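Local coordinates for sensor protein (Bacillus halodurans, PDB 3O5Y) that probably serves as a two-component sensor histidine kinase that phosphorylates a protein histidine with ATP, here represented by its GAF domain, at residues A[13-22]-A[122-133]. Sequence-based numbering, arbitrary orientation.
Sequences MIDKLKLLVH and WSLDDLAFLEQL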
# COMPACT_ATOMS: atom_id res chain seq x y z
N MSE A 13 -5.25 -2.16 -11.78
CA MSE A 13 -5.86 -2.21 -10.48
C MSE A 13 -6.18 -0.79 -10.01
O MSE A 13 -7.26 -0.51 -9.46
CB MSE A 13 -4.90 -2.85 -9.52
CG MSE A 13 -5.58 -3.55 -8.40
SE MSE A 13 -4.98 -2.83 -6.70
CE MSE A 13 -3.05 -2.62 -6.98
N ILE A 14 -5.23 0.10 -10.23
CA ILE A 14 -5.40 1.49 -9.89
C ILE A 14 -6.56 2.11 -10.67
O ILE A 14 -7.37 2.85 -10.09
CB ILE A 14 -4.07 2.27 -10.03
CG1 ILE A 14 -3.14 1.85 -8.89
CG2 ILE A 14 -4.32 3.76 -9.97
CD1 ILE A 14 -1.69 2.24 -9.07
N ASP A 15 -6.68 1.75 -11.96
CA ASP A 15 -7.79 2.24 -12.78
C ASP A 15 -9.15 1.82 -12.25
O ASP A 15 -10.12 2.54 -12.41
CB ASP A 15 -7.67 1.78 -14.24
CG ASP A 15 -6.49 2.40 -14.98
OD1 ASP A 15 -6.11 3.55 -14.67
OD2 ASP A 15 -5.93 1.71 -15.88
N LYS A 16 -9.25 0.65 -11.64
CA LYS A 16 -10.53 0.22 -11.11
C LYS A 16 -10.83 0.97 -9.82
O LYS A 16 -11.97 1.39 -9.58
CB LYS A 16 -10.55 -1.28 -10.86
CG LYS A 16 -10.43 -2.15 -12.10
CD LYS A 16 -9.67 -3.40 -11.68
CE LYS A 16 -9.87 -4.60 -12.58
NZ LYS A 16 -9.49 -5.85 -11.84
N LEU A 17 -9.79 1.15 -9.00
CA LEU A 17 -9.96 1.80 -7.70
C LEU A 17 -10.44 3.24 -7.84
O LEU A 17 -11.31 3.67 -7.10
CB LEU A 17 -8.69 1.73 -6.85
CG LEU A 17 -8.34 0.34 -6.31
CD1 LEU A 17 -7.16 0.44 -5.37
CD2 LEU A 17 -9.53 -0.31 -5.61
N LYS A 18 -9.90 3.95 -8.82
CA LYS A 18 -10.37 5.28 -9.15
C LYS A 18 -11.91 5.39 -9.24
O LYS A 18 -12.48 6.42 -8.88
CB LYS A 18 -9.74 5.73 -10.46
CG LYS A 18 -8.29 6.14 -10.33
CD LYS A 18 -7.55 6.05 -11.67
CE LYS A 18 -7.46 7.42 -12.37
NZ LYS A 18 -6.32 7.46 -13.35
N LEU A 19 -12.57 4.32 -9.67
CA LEU A 19 -13.99 4.35 -9.97
C LEU A 19 -14.85 3.78 -8.88
O LEU A 19 -16.07 3.94 -8.90
CB LEU A 19 -14.27 3.57 -11.27
CG LEU A 19 -13.56 4.12 -12.51
CD1 LEU A 19 -13.51 3.11 -13.63
CD2 LEU A 19 -14.17 5.44 -12.99
N LEU A 20 -14.21 3.13 -7.91
CA LEU A 20 -14.93 2.31 -6.94
C LEU A 20 -14.73 2.74 -5.48
O LEU A 20 -15.60 2.49 -4.63
CB LEU A 20 -14.51 0.86 -7.11
CG LEU A 20 -15.03 0.24 -8.41
CD1 LEU A 20 -14.38 -1.12 -8.66
CD2 LEU A 20 -16.54 0.12 -8.37
N VAL A 21 -13.59 3.36 -5.21
CA VAL A 21 -13.16 3.59 -3.85
C VAL A 21 -12.55 4.97 -3.73
O VAL A 21 -11.72 5.36 -4.54
CB VAL A 21 -12.15 2.50 -3.42
CG1 VAL A 21 -11.42 2.90 -2.18
CG2 VAL A 21 -12.89 1.18 -3.16
N HIS A 22 -13.00 5.73 -2.74
CA HIS A 22 -12.44 7.06 -2.47
C HIS A 22 -11.01 7.00 -1.92
O HIS A 22 -10.75 6.38 -0.91
CB HIS A 22 -13.36 7.81 -1.48
CG HIS A 22 -12.76 9.08 -0.94
ND1 HIS A 22 -12.95 9.49 0.36
CD2 HIS A 22 -11.97 10.01 -1.52
CE1 HIS A 22 -12.30 10.63 0.56
NE2 HIS A 22 -11.70 10.96 -0.57
N TRP A 122 -12.82 4.55 6.79
CA TRP A 122 -13.00 3.48 5.84
C TRP A 122 -14.24 2.69 6.23
O TRP A 122 -14.35 2.24 7.36
CB TRP A 122 -11.75 2.61 5.86
CG TRP A 122 -10.64 3.25 5.07
CD1 TRP A 122 -9.62 4.00 5.56
CD2 TRP A 122 -10.47 3.23 3.65
NE1 TRP A 122 -8.81 4.45 4.54
CE2 TRP A 122 -9.32 3.99 3.35
CE3 TRP A 122 -11.19 2.65 2.60
CZ2 TRP A 122 -8.86 4.17 2.05
CZ3 TRP A 122 -10.74 2.84 1.31
CH2 TRP A 122 -9.57 3.59 1.04
N SER A 123 -15.18 2.53 5.31
CA SER A 123 -16.35 1.69 5.60
C SER A 123 -16.00 0.21 5.50
O SER A 123 -14.97 -0.16 4.93
CB SER A 123 -17.49 2.02 4.64
OG SER A 123 -17.10 1.67 3.31
N LEU A 124 -16.87 -0.64 6.06
CA LEU A 124 -16.71 -2.09 6.02
C LEU A 124 -16.80 -2.59 4.58
O LEU A 124 -16.02 -3.46 4.18
CB LEU A 124 -17.81 -2.76 6.85
CG LEU A 124 -17.80 -4.24 7.30
CD1 LEU A 124 -19.12 -4.92 6.93
CD2 LEU A 124 -16.60 -5.10 6.86
N ASP A 125 -17.74 -2.03 3.82
CA ASP A 125 -17.90 -2.39 2.41
C ASP A 125 -16.62 -2.14 1.61
O ASP A 125 -16.22 -2.98 0.81
CB ASP A 125 -19.09 -1.65 1.77
CG ASP A 125 -20.44 -2.00 2.42
OD1 ASP A 125 -20.65 -3.19 2.79
OD2 ASP A 125 -21.30 -1.09 2.56
N ASP A 126 -15.99 -1.00 1.80
CA ASP A 126 -14.78 -0.70 1.07
C ASP A 126 -13.66 -1.62 1.51
O ASP A 126 -12.92 -2.11 0.67
CB ASP A 126 -14.38 0.78 1.22
CG ASP A 126 -15.26 1.70 0.39
OD1 ASP A 126 -16.14 1.21 -0.38
OD2 ASP A 126 -15.07 2.94 0.50
N LEU A 127 -13.53 -1.87 2.81
CA LEU A 127 -12.47 -2.74 3.30
C LEU A 127 -12.64 -4.18 2.84
O LEU A 127 -11.66 -4.82 2.48
CB LEU A 127 -12.32 -2.68 4.84
CG LEU A 127 -11.87 -1.33 5.42
CD1 LEU A 127 -12.20 -1.23 6.91
CD2 LEU A 127 -10.40 -1.10 5.23
N ALA A 128 -13.87 -4.69 2.85
CA ALA A 128 -14.15 -6.05 2.34
C ALA A 128 -13.82 -6.13 0.86
O ALA A 128 -13.15 -7.08 0.42
CB ALA A 128 -15.59 -6.46 2.57
N PHE A 129 -14.24 -5.12 0.12
CA PHE A 129 -13.98 -5.07 -1.32
C PHE A 129 -12.47 -5.03 -1.61
O PHE A 129 -11.99 -5.81 -2.41
CB PHE A 129 -14.71 -3.90 -1.98
CG PHE A 129 -14.40 -3.74 -3.43
CD1 PHE A 129 -13.51 -2.74 -3.85
CD2 PHE A 129 -14.97 -4.59 -4.38
CE1 PHE A 129 -13.21 -2.59 -5.18
CE2 PHE A 129 -14.68 -4.46 -5.75
CZ PHE A 129 -13.79 -3.46 -6.16
N LEU A 130 -11.74 -4.14 -0.97
CA LEU A 130 -10.28 -4.07 -1.14
C LEU A 130 -9.54 -5.36 -0.82
O LEU A 130 -8.60 -5.72 -1.54
CB LEU A 130 -9.68 -2.95 -0.28
CG LEU A 130 -9.94 -1.55 -0.84
CD1 LEU A 130 -9.53 -0.53 0.19
CD2 LEU A 130 -9.22 -1.32 -2.17
N GLU A 131 -9.95 -6.04 0.25
CA GLU A 131 -9.27 -7.26 0.70
C GLU A 131 -9.42 -8.38 -0.35
O GLU A 131 -8.46 -9.10 -0.64
CB GLU A 131 -9.80 -7.72 2.07
N GLN A 132 -10.62 -8.49 -0.91
CA GLN A 132 -10.90 -9.49 -1.91
C GLN A 132 -10.10 -9.14 -3.17
O GLN A 132 -9.41 -10.00 -3.74
CB GLN A 132 -12.43 -9.62 -2.11
CG GLN A 132 -12.93 -9.85 -3.54
CD GLN A 132 -13.22 -8.54 -4.27
OE1 GLN A 132 -13.85 -7.64 -3.72
NE2 GLN A 132 -12.74 -8.43 -5.49
N LEU A 133 -10.13 -7.87 -3.55
CA LEU A 133 -9.41 -7.39 -4.72
C LEU A 133 -7.89 -7.59 -4.59
O LEU A 133 -7.26 -8.03 -5.54
CB LEU A 133 -9.77 -5.92 -4.96
CG LEU A 133 -9.74 -5.16 -6.29
CD1 LEU A 133 -8.43 -4.46 -6.45
CD2 LEU A 133 -10.08 -6.01 -7.53
O HOH W 1 -15.21 5.19 -0.75
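Leu17 and Leu130 show how the antiparallel helix segments 13-20 and 124-133, axes 12.5 Å apart at their closest, are joined by side chains. On the sheet-facing side, Leu17 CD2 lies 3.6 Å from Leu130 CD2, and Leu130 rests on Leu98, Ile100 and Ile114. Beside them Met13, a selenomethionine bent along its chain, lays CG against Leu133 CD1 at 3.6 Å. Val21 splits its branches: CG1, anti to the backbone N (chi1 165°), meets the edge of the Trp122 ring at CZ3 (3.6 Å), while CG2 reaches Phe129 CD1. An alanine in place of Trp122 would probably leave Val21 CG1 without its aromatic neighbour and deprive Arg116 of its cation-pi partner. The outer side is more open to solvent: Leu20 is exposed there although its CD1 touches Phe129 CZ at 3.5 Å, and Lys16 NZ comes no nearer than 4.4 Å to Leu133 CD2. A water bridges the segments, accepting from His22 N and donating to Asp126 OD2 (2.6 Å), while Ser123, at the N-cap of the second helix, accepts through OG from Asp126 N. Such pairing of the first and last helices on one face of an antiparallel sheet is characteristic of the GAF fold.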